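Local structure of putative polyketide synthase (Brevibacillus brevis, 6HP2) at residues Y44-F50 with K79-R84; V86-K90 with C287-L291; I239-Q244 with Y316-L320. The protein forms the O-methyltransferase domain of a polyketide synthase multienzyme, binds S-adenosyl-L-homocysteine and probably takes part in making the antibiotic bacillaene. All blocks are in the same frame, centred on the assembly; numbering follows the deposited sequence.

The three contacts illustrate how a cosubstrate pocket is tied into the sheet behind it. Contact 1 touches the ligand itself through L45, T46 and R84; in contact 2 the side chain of L87 is still about 8 Å from S-adenosyl-L-homocysteine, and in contact 3 that of V241 is about 13 Å away. Contacts 1 and 2 share helix 70-88, their centres about 13 Å apart, and M83 packs on L288 between them. Contact 3 joins contact 1 through a probable hydrogen bond between E82 OE2 and Y316 OH, 2.8 Å apart. It joins contact 2 through neighbouring strands, where L288 N and I239 O lie 2.9 Å apart.

Contact 1 (Y44-F50 with K79-R84); sequences YLTVCPF and KQVEMR. With SAH (S-adenosyl-L-homocysteine), chain B.
The side-chain amide of Q80, on helix 70-88, serves the backbone carbonyls of the irregular loop 44-50. Its NE2 gives a hydrogen bond to T46 O at 2.9 Å, with that oxygen close to the amide plane, and a weak one to Y44 O at 3.5 Å. Q80 CG is anti to the carbonyl carbon (chi1 -70°) and the chain beyond it is extended, which brings the amide alongside the loop; OE1 sits at the edge of the Y44 ring and takes a weak bond from R73. T46 OG1 donates to V47 O at 3.2 Å and receives R84 NH1 at 3.4 Å, a weak bond although nearly straight (171°). R84 NE forms a salt bridge with D109, and Y44 OH a hydrogen bond with Q112. Further along, one water bonds to both P49 O and E82 OE2, the latter at 2.6 Å, and E82 has Y316 as a second partner. Beside these polar pairs P49 CD rests on M83 CB at 3.8 Å. L45 N points straight at the ligand, bonding to O of S-adenosyl-L-homocysteine at 2.9 Å. R84, also a binding residue, lies next to the same carboxylate, though its exact geometry there is doubtful. One helix side chain, Q80, thus serves two loop carbonyls, while the L45 N-H gives the ligand carboxylate a well-defined bond.

Contact 2 (V86-K90 with C287-L291); sequences VLFCK and CLFKL
The ammonium group of K290 is gripped by one carbonyl and two waters. Its NZ donates to V86 O at 3.0 Å, meeting the oxygen almost end-on (C=O...N angle 163°). A first water accepts from K290 NZ at 3.0 Å, and a second accepts from it at 2.9 Å. The first water does more: it donates to L87 O at 2.6 Å and accepts from the backbone N of K90, linking these two backbone groups. Carbonyls gathered near the C-terminal end of helix 70-88 would favour a positive charge here. K290 reaches them because its chain is fully extended beyond CG, which carries NZ from the strand into this polar corner. K90 NZ stands 4.9 Å from K290 NZ, and the second water lies between these like charges, with only a weak bond to K90 NZ. E237, in a salt bridge with K90, may offset part of the repulsion.

Below the lysine the contact turns apolar. V86 CG1 meets L288 CD1 at 3.7 Å, the two side chains crossing at about a right angle. L87, with CG anti to the backbone N (chi1 179°), sends CD1 to L288 CB at 4.0 Å. L288 and K290 therefore share the helix-facing side of strand 284-293, whereas F289 turns away toward W224. This is the antiparallel strand of the Rossmann-like class I methyltransferase sheet, lying between strands 194-203 and 233-240. Helix 70-88 packs against it, with V86 also touching helix 316-326 and L87 touching I170 of strand 164-170.

Contact 3 (I239-Q244 with Y316-L320); sequences IDVSPQ and YPEAL
At the edge of the mixed sheet, where strand 233-240 runs out and helix 316-326 begins, D240 O accepts a hydrogen bond from Y316 N at 3.1 Å, the donor standing above the carbonyl plane by 38°. V241, at the N-cap position of helix 242-249, then lays its CG1 over one face of the Y316 ring, a CH-pi contact of 3.9 Å from that atom to the ring centroid, displaced toward the rim. The ring is brought there with Y316 CG anti to the backbone N (chi1 178°). I239 approaches along the ring's edge, its CG2 resting 3.6 Å from Y316 CA, and its CD1 packs on A319 CB. Q244 comes from the other helix, with NE2 against P317 CG at 3.3 Å. An Asx turn shapes the strand-to-helix bend: D240 OD1 accepts from S242 N at 2.9 Å, from above the carboxylate plane, and from S242 OG on its syn lone pair. Strand 314-315, paired in parallel with 233-240 through D240 and R314, leads directly into helix 316-326. On the other side of strand 233-240 lies strand 284-293, while helix 70-88 packs V86 on both I239 and Y316.

Contact 1 (Y44-F50 with K79-R84)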
loop_
_atom_site.group_PDB
_atom_site.type_symbol
_atom_site.label_atom_id
_atom_site.label_comp_id
_atom_site.label_asym_id
_atom_site.label_seq_id
_atom_site.Cartn_x
_atom_site.Cartn_y
_atom_site.Cartn_z
ATOM N N TYR A 44 9.232 4.128 4.645
ATOM C CA TYR A 44 7.890 3.695 4.292
ATOM C C TYR A 44 6.947 4.149 5.381
ATOM O O TYR A 44 7.284 4.048 6.552
ATOM C CB TYR A 44 7.831 2.186 4.148
ATOM C CG TYR A 44 8.797 1.639 3.112
ATOM C CD1 TYR A 44 8.567 1.791 1.743
ATOM C CD2 TYR A 44 9.890 0.893 3.525
ATOM C CE1 TYR A 44 9.469 1.262 0.808
ATOM C CE2 TYR A 44 10.777 0.362 2.637
ATOM C CZ TYR A 44 10.575 0.544 1.274
ATOM O OH TYR A 44 11.452 0.011 0.387
ATOM N N LEU A 45 5.770 4.651 4.984
ATOM C CA LEU A 45 4.770 5.158 5.926
ATOM C C LEU A 45 3.624 4.167 6.132
ATOM O O LEU A 45 2.460 4.553 6.226
ATOM C CB LEU A 45 4.225 6.488 5.438
ATOM C CG LEU A 45 5.293 7.556 5.068
ATOM C CD1 LEU A 45 4.601 8.808 4.572
ATOM C CD2 LEU A 45 6.188 7.808 6.243
ATOM N N THR A 46 3.927 2.891 6.228
ATOM C CA THR A 46 2.905 1.844 6.371
ATOM C C THR A 46 3.224 0.925 7.552
ATOM O O THR A 46 4.356 0.863 8.035
ATOM C CB THR A 46 2.861 0.990 5.098
ATOM O OG1 THR A 46 4.153 0.393 4.920
ATOM C CG2 THR A 46 2.563 1.873 3.867
ATOM N N VAL A 47 2.230 0.172 7.987
ATOM C CA VAL A 47 2.460 -0.904 8.937
ATOM C C VAL A 47 3.128 -2.043 8.177
ATOM O O VAL A 47 3.427 -1.917 6.984
ATOM C CB VAL A 47 1.131 -1.305 9.601
ATOM C CG1 VAL A 47 0.606 -0.112 10.388
ATOM C CG2 VAL A 47 0.128 -1.743 8.523
ATOM N N CYS A 48 3.418 -3.130 8.868
ATOM C CA CYS A 48 4.244 -4.199 8.329
ATOM C C CYS A 48 3.805 -5.487 8.991
ATOM O O CYS A 48 3.270 -5.467 10.107
ATOM C CB CYS A 48 5.744 -3.954 8.589
ATOM S SG CYS A 48 6.288 -4.065 10.338
ATOM N N PRO A 49 4.026 -6.636 8.332
ATOM C CA PRO A 49 3.569 -7.916 8.870
ATOM C C PRO A 49 4.578 -8.710 9.700
ATOM O O PRO A 49 5.690 -8.903 9.224
ATOM C CB PRO A 49 3.337 -8.716 7.597
ATOM C CG PRO A 49 4.474 -8.296 6.750
ATOM C CD PRO A 49 4.529 -6.810 6.963
ATOM N N PHE A 50 4.245 -9.084 10.941
ATOM C CA PHE A 50 5.065 -9.963 11.773
ATOM C C PHE A 50 4.488 -11.372 11.679
ATOM O O PHE A 50 3.286 -11.543 11.855
ATOM C CB PHE A 50 5.054 -9.545 13.222
ATOM C CG PHE A 50 6.048 -8.438 13.569
ATOM C CD1 PHE A 50 6.635 -7.687 12.596
ATOM C CD2 PHE A 50 6.348 -8.146 14.888
ATOM C CE1 PHE A 50 7.542 -6.694 12.912
ATOM C CE2 PHE A 50 7.211 -7.141 15.199
ATOM C CZ PHE A 50 7.825 -6.415 14.191
ATOM N N LYS A 79 10.557 -6.007 7.286
ATOM C CA LYS A 79 9.214 -6.509 7.090
ATOM C C LYS A 79 8.437 -5.640 6.139
ATOM O O LYS A 79 7.594 -6.143 5.389
ATOM C CB LYS A 79 8.507 -6.633 8.451
ATOM C CG LYS A 79 9.295 -7.583 9.420
ATOM C CD LYS A 79 9.318 -8.989 8.782
ATOM C CE LYS A 79 9.772 -10.052 9.785
ATOM N NZ LYS A 79 11.246 -10.191 9.848
ATOM N N GLN A 80 8.686 -4.347 6.151
ATOM C CA GLN A 80 8.091 -3.461 5.140
ATOM C C GLN A 80 8.557 -3.833 3.749
ATOM O O GLN A 80 7.766 -3.824 2.796
ATOM C CB GLN A 80 8.461 -2.008 5.453
ATOM C CG GLN A 80 7.741 -1.531 6.717
ATOM C CD GLN A 80 8.119 -0.167 7.100
ATOM O OE1 GLN A 80 9.306 0.145 7.164
ATOM N NE2 GLN A 80 7.126 0.680 7.341
ATOM N N VAL A 81 9.842 -4.152 3.611
ATOM C CA VAL A 81 10.336 -4.614 2.333
ATOM C C VAL A 81 9.700 -5.962 1.975
ATOM O O VAL A 81 9.347 -6.210 0.828
ATOM C CB VAL A 81 11.864 -4.705 2.380
ATOM C CG1 VAL A 81 12.363 -5.459 1.162
ATOM C CG2 VAL A 81 12.503 -3.250 2.473
ATOM N N GLU A 82 9.650 -6.880 2.925
ATOM C CA GLU A 82 9.139 -8.217 2.626
ATOM C C GLU A 82 7.722 -8.128 2.070
ATOM O O GLU A 82 7.378 -8.782 1.083
ATOM C CB GLU A 82 9.157 -9.056 3.896
ATOM C CG GLU A 82 8.489 -10.465 3.714
ATOM C CD GLU A 82 8.176 -11.098 5.066
ATOM O OE1 GLU A 82 9.101 -11.735 5.596
ATOM O OE2 GLU A 82 7.029 -10.917 5.602
ATOM N N MET A 83 6.872 -7.340 2.720
ATOM C CA MET A 83 5.488 -7.206 2.269
ATOM C C MET A 83 5.400 -6.667 0.852
ATOM O O MET A 83 4.605 -7.138 0.037
ATOM C CB MET A 83 4.716 -6.293 3.198
ATOM C CG MET A 83 3.256 -6.124 2.788
ATOM S SD MET A 83 2.263 -5.263 4.076
ATOM C CE MET A 83 2.993 -3.656 4.163
ATOM N N ARG A 84 6.168 -5.641 0.549
ATOM C CA ARG A 84 6.216 -5.123 -0.823
ATOM C C ARG A 84 6.733 -6.165 -1.803
ATOM O O ARG A 84 6.266 -6.227 -2.942
ATOM C CB ARG A 84 7.079 -3.862 -0.839
ATOM C CG ARG A 84 6.358 -2.669 -0.254
ATOM C CD ARG A 84 7.335 -1.481 -0.090
ATOM N NE ARG A 84 6.605 -0.223 0.072
ATOM C CZ ARG A 84 6.005 0.151 1.203
ATOM N NH1 ARG A 84 5.998 -0.660 2.284
ATOM N NH2 ARG A 84 5.394 1.311 1.231
HETATM N N SAH B . 2.636 4.674 -0.401
HETATM C CA SAH B . 3.537 5.355 0.524
HETATM C CB SAH B . 2.798 6.338 1.424
HETATM C CG SAH B . 1.540 5.810 2.089
HETATM S SD SAH B . 0.885 7.010 3.286
HETATM C C SAH B . 4.253 4.300 1.330
HETATM O O SAH B . 5.096 4.621 2.168
HETATM O OXT SAH B . 3.998 3.117 1.130
HETATM C "C5'" SAH B . -0.500 7.610 2.290
HETATM C "C4'" SAH B . -0.039 8.446 1.099
HETATM O "O4'" SAH B . -1.193 8.752 0.284
HETATM C "C3'" SAH B . 0.491 9.848 1.548
HETATM O "O3'" SAH B . 1.654 10.075 0.737
HETATM C "C2'" SAH B . -0.613 10.848 1.210
HETATM O "O2'" SAH B . -0.175 12.137 0.894
HETATM C "C1'" SAH B . -1.249 10.141 -0.008
HETATM N N9 SAH B . -2.614 10.538 -0.342
HETATM C C8 SAH B . -3.729 10.492 0.446
HETATM N N7 SAH B . -4.731 11.006 -0.273
HETATM C C5 SAH B . -4.280 11.315 -1.512
HETATM C C6 SAH B . -4.866 11.868 -2.644
HETATM N N6 SAH B . -6.159 12.175 -2.743
HETATM N N1 SAH B . -4.107 12.041 -3.764
HETATM C C2 SAH B . -2.751 11.773 -3.755
HETATM N N3 SAH B . -2.177 11.258 -2.620
HETATM C C4 SAH B . -2.918 11.080 -1.520
HETATM O O HOH W 1 6.395 -11.079 8.140
#

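Contact 2 (V86-K90 with C287-L291)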
loop_
_atom_site.group_PDB
_atom_site.type_symbol
_atom_site.label_atom_id
_atom_site.label_comp_id
_atom_site.label_asym_id
_atom_site.label_seq_id
_atom_site.Cartn_x
_atom_site.Cartn_y
_atom_site.Cartn_z
ATOM N N VAL A 86 6.181 -9.345 -1.656
ATOM C CA VAL A 86 5.029 -10.206 -1.950
ATOM C C VAL A 86 4.089 -9.478 -2.892
ATOM O O VAL A 86 3.537 -10.063 -3.800
ATOM C CB VAL A 86 4.314 -10.661 -0.665
ATOM C CG1 VAL A 86 3.030 -11.531 -0.988
ATOM C CG2 VAL A 86 5.295 -11.553 0.185
ATOM N N LEU A 87 3.918 -8.181 -2.715
ATOM C CA LEU A 87 2.986 -7.465 -3.586
ATOM C C LEU A 87 3.473 -7.474 -5.030
ATOM O O LEU A 87 2.670 -7.614 -5.967
ATOM C CB LEU A 87 2.838 -5.995 -3.108
ATOM C CG LEU A 87 1.905 -5.078 -3.913
ATOM C CD1 LEU A 87 0.472 -5.509 -3.706
ATOM C CD2 LEU A 87 2.123 -3.617 -3.437
ATOM N N PHE A 88 4.784 -7.259 -5.222
ATOM C CA PHE A 88 5.365 -7.072 -6.537
ATOM C C PHE A 88 5.836 -8.374 -7.221
ATOM O O PHE A 88 6.324 -8.321 -8.364
ATOM C CB PHE A 88 6.526 -6.083 -6.462
ATOM C CG PHE A 88 6.093 -4.597 -6.327
ATOM C CD1 PHE A 88 5.698 -3.871 -7.427
ATOM C CD2 PHE A 88 6.166 -3.948 -5.105
ATOM C CE1 PHE A 88 5.331 -2.577 -7.340
ATOM C CE2 PHE A 88 5.796 -2.632 -4.978
ATOM C CZ PHE A 88 5.370 -1.930 -6.101
ATOM N N CYS A 89 5.741 -9.521 -6.574
ATOM C CA CYS A 89 6.550 -10.668 -7.014
ATOM C C CYS A 89 5.994 -11.430 -8.218
ATOM O O CYS A 89 6.636 -12.418 -8.652
ATOM C CB CYS A 89 6.755 -11.659 -5.871
ATOM S SG CYS A 89 5.300 -12.652 -5.454
ATOM N N LYS A 90 4.855 -10.994 -8.788
ATOM C CA LYS A 90 4.337 -11.571 -10.030
ATOM C C LYS A 90 4.578 -10.659 -11.233
ATOM O O LYS A 90 4.177 -10.985 -12.317
ATOM C CB LYS A 90 2.819 -11.867 -9.949
ATOM C CG LYS A 90 2.455 -12.836 -8.846
ATOM C CD LYS A 90 2.981 -14.213 -9.076
ATOM C CE LYS A 90 2.565 -15.182 -7.919
ATOM N NZ LYS A 90 1.097 -15.340 -7.792
ATOM N N CYS A 287 -5.339 -5.955 3.168
ATOM C CA CYS A 287 -5.001 -6.893 2.112
ATOM C C CYS A 287 -4.152 -6.377 0.954
ATOM O O CYS A 287 -4.106 -5.177 0.688
ATOM C CB CYS A 287 -6.288 -7.446 1.506
ATOM S SG CYS A 287 -7.463 -8.245 2.620
ATOM N N LEU A 288 -3.480 -7.304 0.268
ATOM C CA LEU A 288 -2.688 -6.963 -0.899
ATOM C C LEU A 288 -3.561 -7.308 -2.124
ATOM O O LEU A 288 -3.993 -8.450 -2.269
ATOM C CB LEU A 288 -1.383 -7.758 -0.968
ATOM C CG LEU A 288 -0.614 -8.015 0.328
ATOM C CD1 LEU A 288 0.615 -8.862 0.034
ATOM C CD2 LEU A 288 -0.216 -6.704 0.984
ATOM N N PHE A 289 -3.824 -6.333 -2.988
ATOM C CA PHE A 289 -4.641 -6.524 -4.185
ATOM C C PHE A 289 -3.770 -6.528 -5.442
ATOM O O PHE A 289 -2.992 -5.592 -5.643
ATOM C CB PHE A 289 -5.665 -5.401 -4.418
ATOM C CG PHE A 289 -6.660 -5.190 -3.319
ATOM C CD1 PHE A 289 -6.265 -4.770 -2.077
ATOM C CD2 PHE A 289 -7.992 -5.273 -3.589
ATOM C CE1 PHE A 289 -7.209 -4.496 -1.099
ATOM C CE2 PHE A 289 -8.952 -5.042 -2.597
ATOM C CZ PHE A 289 -8.549 -4.660 -1.358
ATOM N N LYS A 290 -3.980 -7.510 -6.317
ATOM C CA LYS A 290 -3.389 -7.511 -7.668
ATOM C C LYS A 290 -4.538 -7.533 -8.675
ATOM O O LYS A 290 -5.297 -8.526 -8.783
ATOM C CB LYS A 290 -2.446 -8.682 -7.859
ATOM C CG LYS A 290 -1.574 -8.888 -6.649
ATOM C CD LYS A 290 -0.389 -9.848 -6.976
ATOM C CE LYS A 290 0.498 -9.955 -5.758
ATOM N NZ LYS A 290 1.708 -10.766 -6.012
ATOM N N LEU A 291 -4.667 -6.430 -9.409
ATOM C CA LEU A 291 -5.802 -6.237 -10.308
ATOM C C LEU A 291 -5.326 -6.175 -11.761
ATOM O O LEU A 291 -4.241 -5.642 -12.059
ATOM C CB LEU A 291 -6.563 -4.927 -9.992
ATOM C CG LEU A 291 -6.807 -4.617 -8.509
ATOM C CD1 LEU A 291 -7.382 -3.216 -8.331
ATOM C CD2 LEU A 291 -7.766 -5.633 -7.918
HETATM O O HOH W 2 2.761 -8.974 -8.130
HETATM O O HOH W 3 1.499 -13.492 -5.144
#

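Contact 3 (I239-Q244 with Y316-L320)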
loop_
_atom_site.group_PDB
_atom_site.type_symbol
_atom_site.label_atom_id
_atom_site.label_comp_id
_atom_site.label_asym_id
_atom_site.label_seq_id
_atom_site.Cartn_x
_atom_site.Cartn_y
_atom_site.Cartn_z
ATOM N N ILE A 239 -4.666 -11.115 -1.180
ATOM C CA ILE A 239 -3.973 -11.770 -0.112
ATOM C C ILE A 239 -4.325 -11.114 1.217
ATOM O O ILE A 239 -4.219 -9.906 1.332
ATOM C CB ILE A 239 -2.461 -11.649 -0.335
ATOM C CG1 ILE A 239 -2.039 -12.411 -1.596
ATOM C CG2 ILE A 239 -1.716 -12.153 0.875
ATOM C CD1 ILE A 239 -0.651 -12.057 -2.084
ATOM N N ASP A 240 -4.701 -11.891 2.229
ATOM C CA ASP A 240 -5.081 -11.300 3.505
ATOM C C ASP A 240 -3.907 -11.306 4.496
ATOM O O ASP A 240 -3.393 -12.370 4.835
ATOM C CB ASP A 240 -6.256 -12.076 4.098
ATOM C CG ASP A 240 -6.793 -11.441 5.363
ATOM O OD1 ASP A 240 -6.292 -10.365 5.745
ATOM O OD2 ASP A 240 -7.717 -12.017 5.972
ATOM N N VAL A 241 -3.475 -10.129 4.953
ATOM C CA VAL A 241 -2.370 -10.037 5.900
ATOM C C VAL A 241 -2.816 -9.598 7.293
ATOM O O VAL A 241 -1.977 -9.310 8.144
ATOM C CB VAL A 241 -1.312 -9.027 5.427
ATOM C CG1 VAL A 241 0.054 -9.406 5.965
ATOM C CG2 VAL A 241 -1.289 -8.926 3.909
ATOM N N SER A 242 -4.124 -9.557 7.532
ATOM C CA SER A 242 -4.653 -9.086 8.816
ATOM C C SER A 242 -4.024 -9.709 10.069
ATOM O O SER A 242 -3.653 -8.980 10.988
ATOM C CB SER A 242 -6.182 -9.221 8.870
ATOM O OG SER A 242 -6.774 -8.776 7.665
ATOM N N PRO A 243 -3.893 -11.046 10.119
ATOM C CA PRO A 243 -3.309 -11.570 11.361
ATOM C C PRO A 243 -1.871 -11.110 11.588
ATOM O O PRO A 243 -1.510 -10.768 12.711
ATOM C CB PRO A 243 -3.361 -13.094 11.171
ATOM C CG PRO A 243 -4.263 -13.331 10.005
ATOM C CD PRO A 243 -4.135 -12.118 9.140
ATOM N N GLN A 244 -1.062 -11.116 10.535
ATOM C CA GLN A 244 0.332 -10.705 10.653
ATOM C C GLN A 244 0.468 -9.234 11.046
ATOM O O GLN A 244 1.331 -8.881 11.846
ATOM C CB GLN A 244 1.095 -10.990 9.364
ATOM C CG GLN A 244 1.285 -12.470 9.074
ATOM C CD GLN A 244 -0.019 -13.185 8.780
ATOM O OE1 GLN A 244 -0.899 -12.644 8.113
ATOM N NE2 GLN A 244 -0.147 -14.409 9.274
ATOM N N TYR A 316 -1.373 -14.520 3.797
ATOM C CA TYR A 316 -0.037 -13.994 3.477
ATOM C C TYR A 316 1.110 -15.000 3.676
ATOM O O TYR A 316 2.055 -15.017 2.888
ATOM C CB TYR A 316 0.188 -12.696 4.268
ATOM C CG TYR A 316 1.534 -12.040 4.103
ATOM C CD1 TYR A 316 1.796 -11.219 3.018
ATOM C CD2 TYR A 316 2.527 -12.199 5.059
ATOM C CE1 TYR A 316 3.018 -10.599 2.871
ATOM C CE2 TYR A 316 3.754 -11.582 4.921
ATOM C CZ TYR A 316 3.992 -10.782 3.825
ATOM O OH TYR A 316 5.206 -10.159 3.672
ATOM N N PRO A 317 1.026 -15.823 4.771
ATOM C CA PRO A 317 2.123 -16.790 4.884
ATOM C C PRO A 317 2.201 -17.726 3.703
ATOM O O PRO A 317 3.310 -18.132 3.330
ATOM C CB PRO A 317 1.801 -17.570 6.154
ATOM C CG PRO A 317 0.932 -16.561 6.977
ATOM C CD PRO A 317 0.102 -15.896 5.924
ATOM N N GLU A 318 1.053 -18.037 3.087
ATOM C CA GLU A 318 1.048 -18.942 1.936
ATOM C C GLU A 318 1.644 -18.248 0.730
ATOM O O GLU A 318 2.457 -18.842 0.014
ATOM C CB GLU A 318 -0.369 -19.438 1.624
ATOM C CG GLU A 318 -0.475 -20.295 0.364
ATOM C CD GLU A 318 -1.926 -20.545 -0.072
ATOM O OE1 GLU A 318 -2.804 -20.731 0.808
ATOM O OE2 GLU A 318 -2.184 -20.538 -1.292
ATOM N N ALA A 319 1.247 -16.989 0.493
ATOM C CA ALA A 319 1.825 -16.196 -0.590
ATOM C C ALA A 319 3.315 -15.927 -0.380
ATOM O O ALA A 319 4.102 -15.932 -1.347
ATOM C CB ALA A 319 1.067 -14.880 -0.719
ATOM N N LEU A 320 3.708 -15.607 0.855
ATOM C CA LEU A 320 5.117 -15.395 1.164
ATOM C C LEU A 320 5.925 -16.657 0.899
ATOM O O LEU A 320 6.992 -16.610 0.280
ATOM C CB LEU A 320 5.266 -14.982 2.630
ATOM C CG LEU A 320 6.640 -14.817 3.221
ATOM C CD1 LEU A 320 7.473 -13.727 2.487
ATOM C CD2 LEU A 320 6.497 -14.489 4.736
#